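Local coordinates for flagellar biosynthesis protein flhA (Bacillus subtilis, PDB 3MIX) that takes part in the export of flagellar proteins, here represented by the cytosolic domain of this type III secretion membrane component, at residues 69-77 against 87-95. Sequence-based numbering, arbitrary orientation.
Sequences LLDRIVMIR and VIPVVRIRD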
loop_
_atom_site.group_PDB
_atom_site.type_symbol
_atom_site.label_atom_id
_atom_site.label_comp_id
_atom_site.label_asym_id
_atom_site.label_seq_id
_atom_site.Cartn_x
_atom_site.Cartn_y
_atom_site.Cartn_z
ATOM N N LEU A 69 -18.714 15.207 -0.546
ATOM C CA LEU A 69 -17.288 14.887 -0.326
ATOM C C LEU A 69 -16.889 14.431 1.090
ATOM O O LEU A 69 -16.282 13.376 1.241
ATOM C CB LEU A 69 -16.375 16.026 -0.801
ATOM C CG LEU A 69 -14.886 15.680 -0.933
ATOM C CD1 LEU A 69 -14.660 14.533 -1.923
ATOM C CD2 LEU A 69 -14.092 16.916 -1.342
ATOM N N LEU A 70 -17.239 15.236 2.096
ATOM C CA LEU A 70 -16.968 14.940 3.503
ATOM C C LEU A 70 -17.509 13.579 3.936
ATOM O O LEU A 70 -16.766 12.765 4.499
ATOM C CB LEU A 70 -17.525 16.048 4.405
ATOM C CG LEU A 70 -16.606 17.125 5.014
ATOM C CD1 LEU A 70 -15.139 17.047 4.582
ATOM C CD2 LEU A 70 -17.159 18.545 4.796
ATOM N N ASP A 71 -18.792 13.344 3.660
ATOM C CA ASP A 71 -19.427 12.068 3.953
ATOM C C ASP A 71 -18.773 10.969 3.139
ATOM O O ASP A 71 -18.618 9.860 3.630
ATOM C CB ASP A 71 -20.954 12.106 3.700
ATOM C CG ASP A 71 -21.720 12.822 4.814
ATOM O OD1 ASP A 71 -21.185 12.928 5.942
ATOM O OD2 ASP A 71 -22.864 13.275 4.574
ATOM N N ARG A 72 -18.380 11.268 1.905
ATOM C CA ARG A 72 -17.693 10.254 1.101
ATOM C C ARG A 72 -16.314 9.858 1.666
ATOM O O ARG A 72 -15.913 8.703 1.581
ATOM C CB ARG A 72 -17.605 10.665 -0.363
ATOM C CG ARG A 72 -18.977 10.656 -1.028
ATOM C CD ARG A 72 -18.937 10.953 -2.528
ATOM N NE ARG A 72 -20.123 10.380 -3.177
ATOM C CZ ARG A 72 -20.334 9.071 -3.313
ATOM N NH1 ARG A 72 -19.437 8.202 -2.858
ATOM N NH2 ARG A 72 -21.436 8.629 -3.890
ATOM N N ILE A 73 -15.612 10.826 2.255
ATOM C CA ILE A 73 -14.313 10.573 2.843
ATOM C C ILE A 73 -14.442 9.695 4.096
ATOM O O ILE A 73 -13.649 8.773 4.301
ATOM C CB ILE A 73 -13.551 11.893 3.098
ATOM C CG1 ILE A 73 -13.108 12.463 1.748
ATOM C CG2 ILE A 73 -12.354 11.649 4.001
ATOM C CD1 ILE A 73 -12.598 13.872 1.795
ATOM N N VAL A 74 -15.470 9.981 4.893
ATOM C CA VAL A 74 -15.825 9.181 6.063
ATOM C C VAL A 74 -16.037 7.700 5.703
ATOM O O VAL A 74 -15.502 6.800 6.355
ATOM C CB VAL A 74 -17.058 9.786 6.781
ATOM C CG1 VAL A 74 -17.672 8.799 7.771
ATOM C CG2 VAL A 74 -16.660 11.106 7.483
ATOM N N MET A 75 -16.799 7.466 4.645
ATOM C CA MET A 75 -17.000 6.132 4.086
ATOM C C MET A 75 -15.692 5.446 3.730
ATOM O O MET A 75 -15.481 4.280 4.062
ATOM C CB MET A 75 -17.829 6.243 2.813
ATOM C CG MET A 75 -19.265 5.885 2.959
ATOM S SD MET A 75 -19.944 6.033 4.628
ATOM C CE MET A 75 -20.522 4.351 4.818
ATOM N N ILE A 76 -14.841 6.162 3.005
ATOM C CA ILE A 76 -13.542 5.635 2.620
ATOM C C ILE A 76 -12.745 5.213 3.857
ATOM O O ILE A 76 -12.212 4.102 3.906
ATOM C CB ILE A 76 -12.777 6.655 1.742
ATOM C CG1 ILE A 76 -13.559 6.870 0.421
ATOM C CG2 ILE A 76 -11.332 6.197 1.519
ATOM C CD1 ILE A 76 -13.017 7.997 -0.430
ATOM N N ARG A 77 -12.701 6.084 4.862
ATOM C CA ARG A 77 -11.940 5.824 6.083
ATOM C C ARG A 77 -12.459 4.557 6.776
ATOM O O ARG A 77 -11.670 3.743 7.279
ATOM C CB ARG A 77 -11.989 7.033 7.019
ATOM C CG ARG A 77 -11.352 6.801 8.396
ATOM C CD ARG A 77 -11.378 8.011 9.310
ATOM N NE ARG A 77 -10.518 9.072 8.795
ATOM C CZ ARG A 77 -10.980 10.161 8.164
ATOM N NH1 ARG A 77 -12.287 10.335 8.024
ATOM N NH2 ARG A 77 -10.145 11.083 7.689
ATOM N N VAL A 87 -6.357 3.245 9.502
ATOM C CA VAL A 87 -7.255 4.329 9.669
ATOM C C VAL A 87 -6.574 5.581 9.115
ATOM O O VAL A 87 -5.658 6.125 9.738
ATOM C CB VAL A 87 -7.542 4.616 11.144
ATOM C CG1 VAL A 87 -8.549 5.739 11.224
ATOM C CG2 VAL A 87 -8.084 3.389 11.853
ATOM N N ILE A 88 -7.068 6.050 7.974
ATOM C CA ILE A 88 -6.495 7.215 7.340
ATOM C C ILE A 88 -6.742 8.452 8.179
ATOM O O ILE A 88 -7.790 8.580 8.851
ATOM C CB ILE A 88 -6.983 7.409 5.879
ATOM C CG1 ILE A 88 -8.481 7.717 5.841
ATOM C CG2 ILE A 88 -6.609 6.174 5.027
ATOM C CD1 ILE A 88 -8.960 8.281 4.494
ATOM N N PRO A 89 -5.766 9.356 8.172
ATOM C CA PRO A 89 -5.897 10.615 8.897
ATOM C C PRO A 89 -6.870 11.555 8.187
ATOM O O PRO A 89 -7.398 11.255 7.100
ATOM C CB PRO A 89 -4.471 11.186 8.875
ATOM C CG PRO A 89 -3.876 10.612 7.549
ATOM C CD PRO A 89 -4.482 9.229 7.445
ATOM N N VAL A 90 -7.128 12.668 8.862
ATOM C CA VAL A 90 -7.880 13.795 8.355
ATOM C C VAL A 90 -7.413 14.152 6.941
ATOM O O VAL A 90 -6.203 14.254 6.689
ATOM C CB VAL A 90 -7.685 14.990 9.332
ATOM C CG1 VAL A 90 -8.228 16.308 8.771
ATOM C CG2 VAL A 90 -8.383 14.685 10.623
ATOM N N VAL A 91 -8.371 14.344 6.029
ATOM C CA VAL A 91 -8.059 14.839 4.687
ATOM C C VAL A 91 -8.179 16.358 4.630
ATOM O O VAL A 91 -9.165 16.936 5.094
ATOM C CB VAL A 91 -8.919 14.201 3.561
ATOM C CG1 VAL A 91 -8.477 14.758 2.223
ATOM C CG2 VAL A 91 -8.763 12.656 3.563
ATOM N N ARG A 92 -7.157 16.994 4.084
ATOM C CA ARG A 92 -7.177 18.430 3.936
ATOM C C ARG A 92 -7.839 18.766 2.597
ATOM O O ARG A 92 -7.458 18.253 1.545
ATOM C CB ARG A 92 -5.756 18.985 4.024
ATOM C CG ARG A 92 -5.678 20.373 4.603
ATOM C CD ARG A 92 -5.450 21.422 3.535
ATOM N NE ARG A 92 -4.036 21.754 3.386
ATOM C CZ ARG A 92 -3.493 22.931 3.705
ATOM N NH1 ARG A 92 -4.246 23.910 4.197
ATOM N NH2 ARG A 92 -2.189 23.128 3.538
ATOM N N ILE A 93 -8.844 19.624 2.653
ATOM C CA ILE A 93 -9.621 19.974 1.469
ATOM C C ILE A 93 -9.490 21.480 1.115
ATOM O O ILE A 93 -9.899 22.341 1.891
ATOM C CB ILE A 93 -11.077 19.483 1.670
ATOM C CG1 ILE A 93 -11.085 17.936 1.702
ATOM C CG2 ILE A 93 -12.040 20.062 0.623
ATOM C CD1 ILE A 93 -12.271 17.335 2.416
ATOM N N ARG A 94 -8.900 21.773 -0.048
ATOM C CA ARG A 94 -8.642 23.153 -0.510
ATOM C C ARG A 94 -9.108 23.392 -1.938
ATOM O O ARG A 94 -8.740 22.643 -2.847
ATOM C CB ARG A 94 -7.142 23.453 -0.549
ATOM C CG ARG A 94 -6.448 23.670 0.758
ATOM C CD ARG A 94 -5.258 24.636 0.596
ATOM N NE ARG A 94 -4.238 24.161 -0.349
ATOM C CZ ARG A 94 -3.728 24.882 -1.350
ATOM N NH1 ARG A 94 -4.128 26.140 -1.561
ATOM N NH2 ARG A 94 -2.805 24.346 -2.142
ATOM N N ASP A 95 -9.866 24.464 -2.159
ATOM C CA ASP A 95 -10.024 24.964 -3.526
ATOM C C ASP A 95 -8.673 25.500 -3.996
ATOM O O ASP A 95 -7.908 26.070 -3.204
ATOM C CB ASP A 95 -11.127 26.020 -3.652
ATOM C CG ASP A 95 -11.023 27.104 -2.611
ATOM O OD1 ASP A 95 -11.522 26.891 -1.485
ATOM O OD2 ASP A 95 -10.449 28.170 -2.923
HETATM O O HOH W 1 -8.958 4.187 6.791
HETATM O O HOH W 2 -11.428 13.671 6.722
#
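Ile73 and Ile93 meet end to end at the apolar centre, Ile73 CD1 lying 3.5 Å from Ile93 CD1. Both chains are extended beyond CB, and in Ile73 a chi1 of -72° sets CG1 anti to the carbonyl carbon while CG2 takes the branch toward Val91, where it comes within 3.8 Å of Val91 CG2. Ile93 CD1 also meets Leu70 CD1, which crosses it obliquely at 3.6 Å, and Leu69 CD2 faces it from a longer distance. Phe51 and Phe53 of the adjoining strand 49-53 extend this packing, Phe51 against Leu69 and Phe53 against Ile93.

Farther along the helix, Ile88 lies across the aliphatic start of Arg77, with Ile88 CG1 3.8 Å from Arg77 CB, and its CD1 sits over one face of the guanidinium. Ile182 of helix 170-189 also touches Ile88. The Arg77 chain is straight until it bends at chi3 (-67°), which turns the guanidinium edge toward the loop backbone. Arg77 NE then donates to Ile88 O at 2.8 Å, nearly straight at 168°; the oxygen is almost in the guanidinium plane, although the donor is tilted from the carbonyl plane. Arg77 NH2 makes a weak, more bent bond to Pro89 O.

Two waters complete the polar edge. One accepts from both Arg77 NH2 and Val91 N, and the other accepts from Ile88 N while donating to Arg77 O at 2.8 Å. Together they give loop amides partners the helix does not supply. Helix 69-84 thus belongs to a beta-alpha-beta crossover linking parallel strands 49-53 and 92-95, its apolar face packed on 92-95, an edge strand of the mixed sheet, while one arginine meets two successive carbonyls, one only weakly, consistent with its holding the loop before 92-95 without any acidic partner across this interface.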